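Local coordinates for protein cyclic GMP-AMP synthase-like receptor (Tribolium castaneum, PDB 7LT2) that senses cytoplasmic double-stranded RNA and, as a nucleotidyltransferase of innate immunity, makes the cyclic dinucleotide 2',3'-cGAMP from ATP and GTP, at residues A[67-71]-A[189-193]; A[313-319]-A[340-344]; A[79-83]-A[105-109]; A[213-219]-A[246-251]. One frame throughout, in Å; residues are numbered along the deposited sequence.

Interaction 1 of 4, residues A[67-71]-A[189-193]; sequences KPEEF and IMDVD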
loop_
_atom_site.group_PDB
_atom_site.type_symbol
_atom_site.label_atom_id
_atom_site.label_comp_id
_atom_site.label_asym_id
_atom_site.label_seq_id
_atom_site.Cartn_x
_atom_site.Cartn_y
_atom_site.Cartn_z
ATOM N N LYS A 67 15.517 -3.338 -1.673
ATOM C CA LYS A 67 15.168 -2.923 -3.032
ATOM C C LYS A 67 13.656 -2.967 -3.225
ATOM O O LYS A 67 13.035 -4.007 -2.980
ATOM C CB LYS A 67 15.852 -3.816 -4.069
ATOM C CG LYS A 67 15.541 -3.418 -5.512
ATOM C CD LYS A 67 16.237 -4.310 -6.524
ATOM C CE LYS A 67 15.838 -5.757 -6.354
ATOM N NZ LYS A 67 14.399 -5.967 -6.652
ATOM N N PRO A 68 13.032 -1.874 -3.661
ATOM C CA PRO A 68 11.589 -1.916 -3.920
ATOM C C PRO A 68 11.277 -2.816 -5.101
ATOM O O PRO A 68 12.050 -2.921 -6.057
ATOM C CB PRO A 68 11.231 -0.453 -4.214
ATOM C CG PRO A 68 12.505 0.195 -4.607
ATOM C CD PRO A 68 13.623 -0.553 -3.928
ATOM N N GLU A 69 10.130 -3.494 -5.013
ATOM C CA GLU A 69 9.780 -4.502 -6.005
ATOM C C GLU A 69 8.398 -4.291 -6.612
ATOM O O GLU A 69 8.184 -4.649 -7.776
ATOM C CB GLU A 69 9.877 -5.898 -5.389
ATOM C CG GLU A 69 11.315 -6.380 -5.283
ATOM C CD GLU A 69 11.481 -7.542 -4.332
ATOM O OE1 GLU A 69 10.662 -7.672 -3.400
ATOM O OE2 GLU A 69 12.438 -8.323 -4.519
ATOM N N GLU A 70 7.463 -3.711 -5.858
ATOM C CA GLU A 70 6.107 -3.534 -6.373
ATOM C C GLU A 70 5.405 -2.409 -5.627
ATOM O O GLU A 70 5.795 -2.036 -4.520
ATOM C CB GLU A 70 5.290 -4.823 -6.246
ATOM C CG GLU A 70 5.145 -5.309 -4.812
ATOM C CD GLU A 70 4.168 -6.460 -4.684
ATOM O OE1 GLU A 70 3.074 -6.378 -5.284
ATOM O OE2 GLU A 70 4.494 -7.439 -3.983
ATOM N N PHE A 71 4.355 -1.875 -6.253
ATOM C CA PHE A 71 3.388 -1.042 -5.551
ATOM C C PHE A 71 2.035 -1.178 -6.238
ATOM O O PHE A 71 1.908 -1.803 -7.295
ATOM C CB PHE A 71 3.830 0.432 -5.459
ATOM C CG PHE A 71 3.858 1.170 -6.774
ATOM C CD1 PHE A 71 4.994 1.154 -7.566
ATOM C CD2 PHE A 71 2.770 1.923 -7.187
ATOM C CE1 PHE A 71 5.037 1.851 -8.762
ATOM C CE2 PHE A 71 2.804 2.621 -8.386
ATOM C CZ PHE A 71 3.940 2.582 -9.174
ATOM N N ILE A 189 12.398 -2.387 -13.387
ATOM C CA ILE A 189 12.182 -1.260 -12.482
ATOM C C ILE A 189 11.255 -1.661 -11.339
ATOM O O ILE A 189 11.677 -1.688 -10.175
ATOM C CB ILE A 189 11.641 -0.029 -13.232
ATOM C CG1 ILE A 189 12.623 0.398 -14.324
ATOM C CG2 ILE A 189 11.397 1.110 -12.251
ATOM C CD1 ILE A 189 12.070 1.445 -15.280
ATOM N N MET A 190 9.997 -1.977 -11.645
ATOM C CA MET A 190 9.050 -2.331 -10.589
ATOM C C MET A 190 7.816 -2.971 -11.209
ATOM O O MET A 190 7.507 -2.748 -12.384
ATOM C CB MET A 190 8.648 -1.107 -9.760
ATOM C CG MET A 190 8.723 -1.335 -8.250
ATOM S SD MET A 190 8.683 0.180 -7.287
ATOM C CE MET A 190 10.314 0.823 -7.624
ATOM N N ASP A 191 7.123 -3.780 -10.399
ATOM C CA ASP A 191 5.798 -4.296 -10.733
ATOM C C ASP A 191 4.735 -3.359 -10.180
ATOM O O ASP A 191 4.895 -2.784 -9.102
ATOM C CB ASP A 191 5.576 -5.693 -10.139
ATOM C CG ASP A 191 6.408 -6.770 -10.805
ATOM O OD1 ASP A 191 6.904 -6.550 -11.927
ATOM O OD2 ASP A 191 6.546 -7.861 -10.204
ATOM N N VAL A 192 3.629 -3.216 -10.916
ATOM C CA VAL A 192 2.519 -2.363 -10.495
ATOM C C VAL A 192 1.213 -3.128 -10.660
ATOM O O VAL A 192 0.913 -3.616 -11.753
ATOM C CB VAL A 192 2.466 -1.049 -11.301
ATOM C CG1 VAL A 192 1.373 -0.136 -10.765
ATOM C CG2 VAL A 192 3.817 -0.336 -11.262
ATOM N N ASP A 193 0.434 -3.219 -9.584
ATOM C CA ASP A 193 -0.892 -3.827 -9.635
ATOM C C ASP A 193 -1.945 -2.753 -9.895
ATOM O O ASP A 193 -1.941 -1.698 -9.254
ATOM C CB ASP A 193 -1.201 -4.576 -8.337
ATOM C CG ASP A 193 -0.491 -5.917 -8.252
ATOM O OD1 ASP A 193 0.365 -6.204 -9.117
ATOM O OD2 ASP A 193 -0.796 -6.685 -7.315
HETATM O O HOH W 1 12.336 -3.896 -8.659
HETATM O O HOH W 2 2.709 -6.955 -7.818
#
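Two acidic side chains from adjacent strands, E70 and D193, approach until E70 OE1 is 4.4 Å from D193 OD2, with no metal ion between them. A water bridges the pair instead, donating to E70 OE1 and to D193 OD1; D193 OD1 is also hydrogen-bonded to T178 OG1. E70 reaches this water with CG lodged between its backbone N and carbonyl carbon (chi1 60°) and an extended chain beyond. D191 CB packs on E70 CB at 4.0 Å, and D191 OD1 forms a salt bridge with K188. The backbones pair as parallel strands: D191 N donates to E69 O in a nearly straight bond of 3.0 Å, F71 N to D191 O, and D193 N to F71 O at 3.1 Å. This is the central sheet of the nucleotidyltransferase fold, in which E70, D72 and D193 probably bind the catalytic magnesium, as in relatives; their crowding is consistent with a site made for cations. On the other face of the sheet the F71 ring takes V192 CG1 over one face, 4.3 Å from its centroid, while V192 CG2 lies 3.5 Å from F71 CE1. M190 SD sits at the ring edge, 3.8 Å from F71 CD1, a Met-aromatic contact, and M190 CE continues onto P68 CB at 3.8 Å. L28 and L32 of helix 18-42 touch F71, and Y60 meets its ring edge-to-face. I189 and M190 form a classic beta bulge opposite I181, and where the strands part a second water joins P68 O to I189 O.

Interaction 2 of 4, residues A[313-319]-A[340-344]; sequences NEFIADQ and LNNIS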
loop_
_atom_site.group_PDB
_atom_site.type_symbol
_atom_site.label_atom_id
_atom_site.label_comp_id
_atom_site.label_asym_id
_atom_site.label_seq_id
_atom_site.Cartn_x
_atom_site.Cartn_y
_atom_site.Cartn_z
ATOM N N ASN A 313 6.752 -5.196 21.059
ATOM C CA ASN A 313 6.729 -6.481 21.747
ATOM C C ASN A 313 5.521 -6.615 22.667
ATOM O O ASN A 313 4.967 -7.712 22.804
ATOM C CB ASN A 313 8.023 -6.678 22.538
ATOM C CG ASN A 313 8.264 -8.128 22.896
ATOM O OD1 ASN A 313 7.746 -9.030 22.240
ATOM N ND2 ASN A 313 9.050 -8.361 23.937
ATOM N N GLU A 314 5.089 -5.517 23.298
ATOM C CA GLU A 314 3.930 -5.591 24.189
ATOM C C GLU A 314 2.649 -5.895 23.419
ATOM O O GLU A 314 1.777 -6.615 23.921
ATOM C CB GLU A 314 3.782 -4.292 24.981
ATOM C CG GLU A 314 4.942 -3.996 25.914
ATOM C CD GLU A 314 5.072 -5.010 27.036
ATOM O OE1 GLU A 314 4.097 -5.751 27.293
ATOM O OE2 GLU A 314 6.153 -5.066 27.662
ATOM N N PHE A 315 2.503 -5.338 22.214
ATOM C CA PHE A 315 1.371 -5.700 21.363
ATOM C C PHE A 315 1.385 -7.186 21.038
ATOM O O PHE A 315 0.357 -7.865 21.128
ATOM C CB PHE A 315 1.394 -4.883 20.069
ATOM C CG PHE A 315 0.819 -3.495 20.204
ATOM C CD1 PHE A 315 -0.545 -3.278 20.081
ATOM C CD2 PHE A 315 1.647 -2.406 20.419
ATOM C CE1 PHE A 315 -1.076 -2.000 20.190
ATOM C CE2 PHE A 315 1.127 -1.130 20.525
ATOM C CZ PHE A 315 -0.239 -0.925 20.411
ATOM N N ILE A 316 2.548 -7.705 20.643
ATOM C CA ILE A 316 2.660 -9.116 20.290
ATOM C C ILE A 316 2.369 -9.990 21.503
ATOM O O ILE A 316 1.611 -10.963 21.423
ATOM C CB ILE A 316 4.051 -9.412 19.701
ATOM C CG1 ILE A 316 4.287 -8.599 18.425
ATOM C CG2 ILE A 316 4.207 -10.899 19.415
ATOM C CD1 ILE A 316 3.361 -8.968 17.290
ATOM N N ALA A 317 2.973 -9.652 22.647
ATOM C CA ALA A 317 2.735 -10.414 23.872
ATOM C C ALA A 317 1.263 -10.391 24.263
ATOM O O ALA A 317 0.707 -11.415 24.677
ATOM C CB ALA A 317 3.597 -9.864 25.008
ATOM N N ASP A 318 0.617 -9.230 24.140
ATOM C CA ASP A 318 -0.812 -9.119 24.404
ATOM C C ASP A 318 -1.653 -9.834 23.352
ATOM O O ASP A 318 -2.857 -10.021 23.565
ATOM C CB ASP A 318 -1.201 -7.639 24.484
ATOM C CG ASP A 318 -2.597 -7.424 25.042
ATOM O OD1 ASP A 318 -2.887 -7.931 26.148
ATOM O OD2 ASP A 318 -3.398 -6.729 24.380
ATOM N N GLN A 319 -1.042 -10.238 22.234
ATOM C CA GLN A 319 -1.717 -10.961 21.157
ATOM C C GLN A 319 -2.872 -10.151 20.568
ATOM O O GLN A 319 -3.886 -10.707 20.141
ATOM C CB GLN A 319 -2.181 -12.344 21.631
ATOM C CG GLN A 319 -1.023 -13.178 22.167
ATOM C CD GLN A 319 -1.409 -14.590 22.551
ATOM O OE1 GLN A 319 -2.558 -15.005 22.393
ATOM N NE2 GLN A 319 -0.440 -15.340 23.067
ATOM N N LEU A 340 2.593 -16.483 18.552
ATOM C CA LEU A 340 2.809 -15.149 19.105
ATOM C C LEU A 340 3.662 -15.200 20.369
ATOM O O LEU A 340 4.482 -14.304 20.603
ATOM C CB LEU A 340 1.467 -14.482 19.385
ATOM C CG LEU A 340 0.609 -14.254 18.146
ATOM C CD1 LEU A 340 -0.792 -13.800 18.540
ATOM C CD2 LEU A 340 1.271 -13.228 17.234
ATOM N N ASN A 341 3.479 -16.236 21.195
ATOM C CA ASN A 341 4.328 -16.407 22.371
ATOM C C ASN A 341 5.791 -16.569 21.973
ATOM O O ASN A 341 6.679 -15.935 22.555
ATOM C CB ASN A 341 3.864 -17.610 23.196
ATOM C CG ASN A 341 2.595 -17.332 23.989
ATOM O OD1 ASN A 341 2.191 -16.182 24.158
ATOM N ND2 ASN A 341 1.966 -18.393 24.488
ATOM N N ASN A 342 6.064 -17.416 20.977
ATOM C CA ASN A 342 7.442 -17.629 20.545
ATOM C C ASN A 342 8.048 -16.350 19.982
ATOM O O ASN A 342 9.213 -16.037 20.251
ATOM C CB ASN A 342 7.507 -18.743 19.498
ATOM C CG ASN A 342 7.210 -20.115 20.077
ATOM O OD1 ASN A 342 7.316 -20.341 21.285
ATOM N ND2 ASN A 342 6.849 -21.047 19.207
ATOM N N ILE A 343 7.279 -15.603 19.188
ATOM C CA ILE A 343 7.814 -14.377 18.604
ATOM C C ILE A 343 8.090 -13.347 19.693
ATOM O O ILE A 343 9.140 -12.695 19.694
ATOM C CB ILE A 343 6.862 -13.838 17.521
ATOM C CG1 ILE A 343 6.808 -14.810 16.340
ATOM C CG2 ILE A 343 7.316 -12.459 17.040
ATOM C CD1 ILE A 343 5.751 -14.473 15.316
ATOM N N SER A 344 7.168 -13.198 20.648
ATOM C CA SER A 344 7.390 -12.260 21.746
ATOM C C SER A 344 8.603 -12.653 22.583
ATOM O O SER A 344 9.368 -11.787 23.022
ATOM C CB SER A 344 6.140 -12.168 22.621
ATOM O OG SER A 344 6.341 -11.253 23.686
HETATM O O HOH W 3 1.853 -13.878 25.366
#
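An antiparallel helix pair of the HhH/H2TH-like domain meets here: the end of helix 301-318 runs against the early turns of helix 337-354, the segment axes 154° apart and 8.5 Å at closest approach. Helix 301-318 finishes in a Schellman motif, in which Q319 takes a positive phi (60°) and its N bonds back to I316 O. That turn swings the Q319 side chain across to the second helix. Its aliphatic part lies over L340, with Q319 CG 3.7 Å from L340 CD1, and the two chains pass at a slant. From there the extended chain carries the amide on to N341, where Q319 NE2 gives N341 OD1 a weak, strongly bent hydrogen bond of 3.0 Å, the amide planes 49° apart. One turn back, I316 inserts its CG2 branch between residues of the partner helix: I316 CG2 lies 3.6 Å from L340 O, 4.0 Å from S344 CB and 4.2 Å from I343 CG2. I276 touches I316 from outside the pair, and H273 and N275 touch I343, so this apolar side faces the loop ahead of helix 278-291. The more open side is polar. There S344 points at helix 301-318, and S344 OG rests 3.3 Å from A317 CB, at the point where the two backbones come nearest. Past A317 a water lies between A317 O and N341 OD1, 2.6 Å from N341 OD1, the same oxygen that receives Q319 NE2.

Interaction 3 of 4, residues A[79-83]-A[105-109]; sequences IPIYA and GWLRQ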
loop_
_atom_site.group_PDB
_atom_site.type_symbol
_atom_site.label_atom_id
_atom_site.label_comp_id
_atom_site.label_asym_id
_atom_site.label_seq_id
_atom_site.Cartn_x
_atom_site.Cartn_y
_atom_site.Cartn_z
ATOM N N ILE A 79 -18.483 7.476 -8.349
ATOM C CA ILE A 79 -19.897 7.389 -8.727
ATOM C C ILE A 79 -20.542 8.751 -8.512
ATOM O O ILE A 79 -20.463 9.294 -7.399
ATOM C CB ILE A 79 -20.598 6.319 -7.898
ATOM C CG1 ILE A 79 -19.971 4.943 -8.153
ATOM C CG2 ILE A 79 -22.103 6.310 -8.200
ATOM C CD1 ILE A 79 -20.435 3.878 -7.197
ATOM N N PRO A 80 -21.181 9.333 -9.527
ATOM C CA PRO A 80 -21.858 10.622 -9.342
ATOM C C PRO A 80 -22.820 10.581 -8.162
ATOM O O PRO A 80 -23.625 9.655 -8.025
ATOM C CB PRO A 80 -22.594 10.821 -10.672
ATOM C CG PRO A 80 -21.745 10.075 -11.660
ATOM C CD PRO A 80 -21.262 8.858 -10.921
ATOM N N ILE A 81 -22.722 11.591 -7.290
ATOM C CA ILE A 81 -23.522 11.594 -6.071
ATOM C C ILE A 81 -25.010 11.659 -6.378
ATOM O O ILE A 81 -25.826 11.273 -5.538
ATOM C CB ILE A 81 -23.112 12.754 -5.140
ATOM C CG1 ILE A 81 -23.587 14.092 -5.703
ATOM C CG2 ILE A 81 -21.602 12.772 -4.937
ATOM C CD1 ILE A 81 -23.286 15.271 -4.796
ATOM N N TYR A 82 -25.385 12.129 -7.572
ATOM C CA TYR A 82 -26.797 12.173 -7.936
ATOM C C TYR A 82 -27.416 10.781 -7.927
ATOM O O TYR A 82 -28.612 10.635 -7.648
ATOM C CB TYR A 82 -26.963 12.833 -9.308
ATOM C CG TYR A 82 -28.375 13.287 -9.631
ATOM C CD1 TYR A 82 -29.262 12.447 -10.289
ATOM C CD2 TYR A 82 -28.809 14.566 -9.295
ATOM C CE1 TYR A 82 -30.552 12.860 -10.590
ATOM C CE2 TYR A 82 -30.094 14.988 -9.594
ATOM C CZ TYR A 82 -30.960 14.132 -10.241
ATOM O OH TYR A 82 -32.243 14.546 -10.543
ATOM N N ALA A 83 -26.620 9.747 -8.215
ATOM C CA ALA A 83 -27.085 8.365 -8.157
ATOM C C ALA A 83 -27.293 7.874 -6.733
ATOM O O ALA A 83 -27.732 6.733 -6.552
ATOM C CB ALA A 83 -26.102 7.443 -8.879
ATOM N N GLY A 105 -32.531 7.430 -11.699
ATOM C CA GLY A 105 -32.647 8.868 -11.864
ATOM C C GLY A 105 -31.420 9.487 -12.496
ATOM O O GLY A 105 -31.529 10.444 -13.263
ATOM N N TRP A 106 -30.236 8.948 -12.186
ATOM C CA TRP A 106 -29.022 9.416 -12.843
ATOM C C TRP A 106 -29.023 9.050 -14.323
ATOM O O TRP A 106 -28.604 9.852 -15.165
ATOM C CB TRP A 106 -27.794 8.837 -12.132
ATOM C CG TRP A 106 -26.498 9.130 -12.828
ATOM C CD1 TRP A 106 -25.627 8.221 -13.359
ATOM C CD2 TRP A 106 -25.936 10.423 -13.085
ATOM N NE1 TRP A 106 -24.554 8.868 -13.919
ATOM C CE2 TRP A 106 -24.721 10.221 -13.767
ATOM C CE3 TRP A 106 -26.337 11.729 -12.794
ATOM C CZ2 TRP A 106 -23.904 11.278 -14.167
ATOM C CZ3 TRP A 106 -25.526 12.778 -13.193
ATOM C CH2 TRP A 106 -24.320 12.545 -13.868
ATOM N N LEU A 107 -29.485 7.841 -14.660
ATOM C CA LEU A 107 -29.516 7.439 -16.064
ATOM C C LEU A 107 -30.444 8.330 -16.880
ATOM O O LEU A 107 -30.224 8.513 -18.083
ATOM C CB LEU A 107 -29.931 5.971 -16.183
ATOM C CG LEU A 107 -29.014 4.961 -15.481
ATOM C CD1 LEU A 107 -29.555 3.541 -15.630
ATOM C CD2 LEU A 107 -27.592 5.061 -16.010
ATOM N N ARG A 108 -31.472 8.901 -16.249
ATOM C CA ARG A 108 -32.395 9.789 -16.947
ATOM C C ARG A 108 -31.845 11.198 -17.118
ATOM O O ARG A 108 -32.502 12.025 -17.761
ATOM C CB ARG A 108 -33.736 9.837 -16.209
ATOM C CG ARG A 108 -34.547 8.560 -16.364
ATOM C CD ARG A 108 -35.931 8.687 -15.754
ATOM N NE ARG A 108 -35.896 8.686 -14.297
ATOM C CZ ARG A 108 -36.241 7.654 -13.540
ATOM N NH1 ARG A 108 -36.673 6.519 -14.068
ATOM N NH2 ARG A 108 -36.156 7.764 -12.216
ATOM N N GLN A 109 -30.674 11.481 -16.561
ATOM C CA GLN A 109 -30.002 12.752 -16.768
ATOM C C GLN A 109 -29.161 12.699 -18.039
ATOM O O GLN A 109 -28.753 11.621 -18.481
ATOM C CB GLN A 109 -29.118 13.075 -15.567
ATOM C CG GLN A 109 -29.896 13.385 -14.304
ATOM C CD GLN A 109 -30.696 14.670 -14.417
ATOM O OE1 GLN A 109 -31.846 14.663 -14.848
ATOM N NE2 GLN A 109 -30.085 15.781 -14.030
#
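This is an apolar surface contact, without a hydrogen bond between its two segments, in which W106 at the end of helix 103-107 packs against the short 3-10 turn 81-83 of the nucleotidyltransferase domain. P80 lies over one face of the indole in a CH-pi contact: P80 CB stands 3.8 Å from the centroid of the W106 six-membered ring and 15° off the normal, while P80 CG reaches W106 CZ2 at 3.5 Å. Y82 comes in obliquely at CE3, across the same six-membered ring from CZ2, with Y82 CB 3.7 Å from W106 CE3. With CG anti to the backbone N (chi1 -164°), the Y82 ring extends alongside the helix backbone, where G105 O lies near the ring plane, 3.7 Å from Y82 CE1. Q109 closes over a face of that ring; its chain bends at chi2 and lays the amide almost parallel to the ring, 13° apart, with Q109 CG 3.8 Å from Y82 CE1. A83 CB touches W106 CB at 3.9 Å. Y115 meets the indole edge-to-face and also touches P80, N102 ties down the backbone of Y82 and A83, and L100 of strand 95-100 lies against A83, so the turn lies between helix 103-107 and strand 95-100.

Interaction 4 of 4, residues A[213-219]-A[246-251]; sequences NPFPSTK and EQERVL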
loop_
_atom_site.group_PDB
_atom_site.type_symbol
_atom_site.label_atom_id
_atom_site.label_comp_id
_atom_site.label_asym_id
_atom_site.label_seq_id
_atom_site.Cartn_x
_atom_site.Cartn_y
_atom_site.Cartn_z
ATOM N N ASN A 213 -11.800 10.960 10.724
ATOM C CA ASN A 213 -10.712 11.454 9.885
ATOM C C ASN A 213 -9.886 12.489 10.643
ATOM O O ASN A 213 -10.445 13.494 11.104
ATOM C CB ASN A 213 -11.301 12.057 8.608
ATOM C CG ASN A 213 -10.244 12.483 7.602
ATOM O OD1 ASN A 213 -9.044 12.351 7.841
ATOM N ND2 ASN A 213 -10.693 12.996 6.461
ATOM N N PRO A 214 -8.572 12.294 10.801
ATOM C CA PRO A 214 -7.763 13.326 11.464
ATOM C C PRO A 214 -7.536 14.561 10.612
ATOM O O PRO A 214 -7.143 15.598 11.162
ATOM C CB PRO A 214 -6.442 12.600 11.763
ATOM C CG PRO A 214 -6.354 11.551 10.726
ATOM C CD PRO A 214 -7.777 11.094 10.486
ATOM N N PHE A 215 -7.765 14.497 9.301
ATOM C CA PHE A 215 -7.509 15.627 8.402
ATOM C C PHE A 215 -8.716 15.894 7.508
ATOM O O PHE A 215 -8.612 15.852 6.279
ATOM C CB PHE A 215 -6.267 15.362 7.556
ATOM C CG PHE A 215 -5.102 14.842 8.342
ATOM C CD1 PHE A 215 -4.454 15.650 9.259
ATOM C CD2 PHE A 215 -4.653 13.548 8.162
ATOM C CE1 PHE A 215 -3.384 15.175 9.988
ATOM C CE2 PHE A 215 -3.585 13.067 8.889
ATOM C CZ PHE A 215 -2.948 13.878 9.801
ATOM N N PRO A 216 -9.877 16.206 8.096
ATOM C CA PRO A 216 -11.088 16.345 7.271
ATOM C C PRO A 216 -11.044 17.511 6.297
ATOM O O PRO A 216 -11.754 17.466 5.285
ATOM C CB PRO A 216 -12.203 16.523 8.310
ATOM C CG PRO A 216 -11.524 17.091 9.495
ATOM C CD PRO A 216 -10.159 16.458 9.521
ATOM N N SER A 217 -10.223 18.538 6.540
ATOM C CA SER A 217 -10.180 19.650 5.596
ATOM C C SER A 217 -9.192 19.419 4.455
ATOM O O SER A 217 -9.508 19.732 3.301
ATOM C CB SER A 217 -9.853 20.958 6.326
ATOM O OG SER A 217 -8.477 21.055 6.630
ATOM N N THR A 218 -8.009 18.862 4.731
ATOM C CA THR A 218 -6.985 18.729 3.699
ATOM C C THR A 218 -6.919 17.345 3.067
ATOM O O THR A 218 -6.448 17.231 1.929
ATOM C CB THR A 218 -5.601 19.091 4.257
ATOM O OG1 THR A 218 -5.240 18.193 5.318
ATOM C CG2 THR A 218 -5.594 20.527 4.779
ATOM N N LYS A 219 -7.373 16.300 3.757
ATOM C CA LYS A 219 -7.482 14.957 3.185
ATOM C C LYS A 219 -8.910 14.440 3.343
ATOM O O LYS A 219 -9.152 13.450 4.045
ATOM C CB LYS A 219 -6.485 14.005 3.841
ATOM C CG LYS A 219 -5.028 14.360 3.595
ATOM C CD LYS A 219 -4.700 14.287 2.108
ATOM C CE LYS A 219 -3.236 14.564 1.841
ATOM N NZ LYS A 219 -2.930 14.458 0.391
ATOM N N GLU A 246 -4.247 7.359 2.452
ATOM C CA GLU A 246 -3.864 8.750 2.241
ATOM C C GLU A 246 -3.707 9.473 3.572
ATOM O O GLU A 246 -2.767 10.257 3.752
ATOM C CB GLU A 246 -4.886 9.459 1.349
ATOM C CG GLU A 246 -4.341 10.750 0.737
ATOM C CD GLU A 246 -4.848 10.995 -0.673
ATOM O OE1 GLU A 246 -5.915 10.455 -1.026
ATOM O OE2 GLU A 246 -4.173 11.726 -1.428
ATOM N N GLN A 247 -4.595 9.190 4.528
ATOM C CA GLN A 247 -4.483 9.782 5.859
ATOM C C GLN A 247 -3.324 9.178 6.647
ATOM O O GLN A 247 -2.623 9.897 7.368
ATOM C CB GLN A 247 -5.796 9.603 6.619
ATOM C CG GLN A 247 -6.941 10.459 6.081
ATOM C CD GLN A 247 -7.617 9.856 4.862
ATOM O OE1 GLN A 247 -7.453 8.668 4.563
ATOM N NE2 GLN A 247 -8.389 10.673 4.153
ATOM N N GLU A 248 -3.116 7.862 6.532
ATOM C CA GLU A 248 -1.980 7.232 7.207
ATOM C C GLU A 248 -0.659 7.834 6.748
ATOM O O GLU A 248 0.270 8.005 7.550
ATOM C CB GLU A 248 -1.984 5.721 6.957
ATOM C CG GLU A 248 -3.102 4.973 7.659
ATOM C CD GLU A 248 -3.188 3.511 7.246
ATOM O OE1 GLU A 248 -2.254 3.014 6.582
ATOM O OE2 GLU A 248 -4.187 2.853 7.598
ATOM N N ARG A 249 -0.547 8.147 5.457
ATOM C CA ARG A 249 0.697 8.705 4.938
ATOM C C ARG A 249 0.997 10.066 5.557
ATOM O O ARG A 249 2.162 10.401 5.795
ATOM C CB ARG A 249 0.628 8.803 3.411
ATOM C CG ARG A 249 1.948 9.196 2.763
ATOM C CD ARG A 249 1.937 8.893 1.281
ATOM N NE ARG A 249 1.845 7.461 1.014
ATOM C CZ ARG A 249 1.524 6.944 -0.164
ATOM N NH1 ARG A 249 1.263 7.713 -1.206
ATOM N NH2 ARG A 249 1.456 5.619 -0.295
ATOM N N VAL A 250 -0.040 10.866 5.827
ATOM C CA VAL A 250 0.177 12.154 6.486
ATOM C C VAL A 250 0.555 11.947 7.949
ATOM O O VAL A 250 1.444 12.629 8.476
ATOM C CB VAL A 250 -1.067 13.052 6.344
ATOM C CG1 VAL A 250 -0.843 14.406 7.027
ATOM C CG2 VAL A 250 -1.408 13.248 4.879
ATOM N N LEU A 251 -0.093 10.990 8.619
ATOM C CA LEU A 251 0.199 10.714 10.025
ATOM C C LEU A 251 1.663 10.336 10.242
ATOM O O LEU A 251 2.263 10.722 11.254
ATOM C CB LEU A 251 -0.715 9.600 10.546
ATOM C CG LEU A 251 -2.161 9.954 10.904
ATOM C CD1 LEU A 251 -2.951 8.692 11.219
ATOM C CD2 LEU A 251 -2.194 10.920 12.092
#
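N213 opens the loop with an Asx turn, its OD1 accepting from F215 N at 2.9 Å, and the same oxygen rests 3.3 Å from Q247 CG on the facing helix. N213 ND2 turns to the far end of the loop and donates to K219 O. P214 covers one face of the F215 ring and brings P214 CG to within 4.4 Å of L251 CD2. The F215 ring is thus sandwiched: V250 CG1 lies over the opposite face, 3.8 Å from the centroid, L251 CD2 comes in obliquely to 3.8 Å from F215 CZ, and Q247 O sits at the edge, in the ring plane. At K219 the loop closes. Its carbonyl oxygen, K219 O, also receives Q247 NE2, over 2.9 Å, and the two amide nitrogens arrive from opposite faces of the carbonyl plane. The bend of Q247 at chi2 (81°) directs NE2 there, with K219 O nearly in its amide plane; E221 O is a further acceptor. The K219 side chain then runs beside V250 CG2 to E246, where K219 NZ and E246 OE2 form a salt bridge of 3.5 Å; E246 OE1 is held by R52. N213 ND2 closes the loop on itself, while Q247 NE2 ties the same carbonyl to the helix. E246, Q247 and E248 probably belong to the ATP and GTP sites, and E248, turned away from the loop, forms a salt bridge with K282 and hydrogen bonds with Y279 and W325. The loop thus packs on helix 245-251, which probably lines the nucleotide pocket of this cGAS-like nucleotidyltransferase.

How the interactions relate
Interactions 1, 3 and 4 belong to the nucleotidyltransferase domain and interaction 2 to the HhH/H2TH-like domain. Interactions 1 and 4 both contribute to the probable active site, one with two of the carboxylates that probably bind the catalytic metal, the other with a nucleotide-binding helix; their nearest atoms are about 8 Å apart. Interaction 2 lies about 14 Å from interaction 4 at nearest atoms, with I316 about 6 Å from Y280 of the likely ATP site, side chain to side chain. The manganese ion, bound at I289, E290 and K292 and apart from the E70, D72 and D193 site, is about 8 Å from the L251 side chain. Interaction 3 is remote from substrate and metal sites, its centre about 37 Å from that of interaction 1.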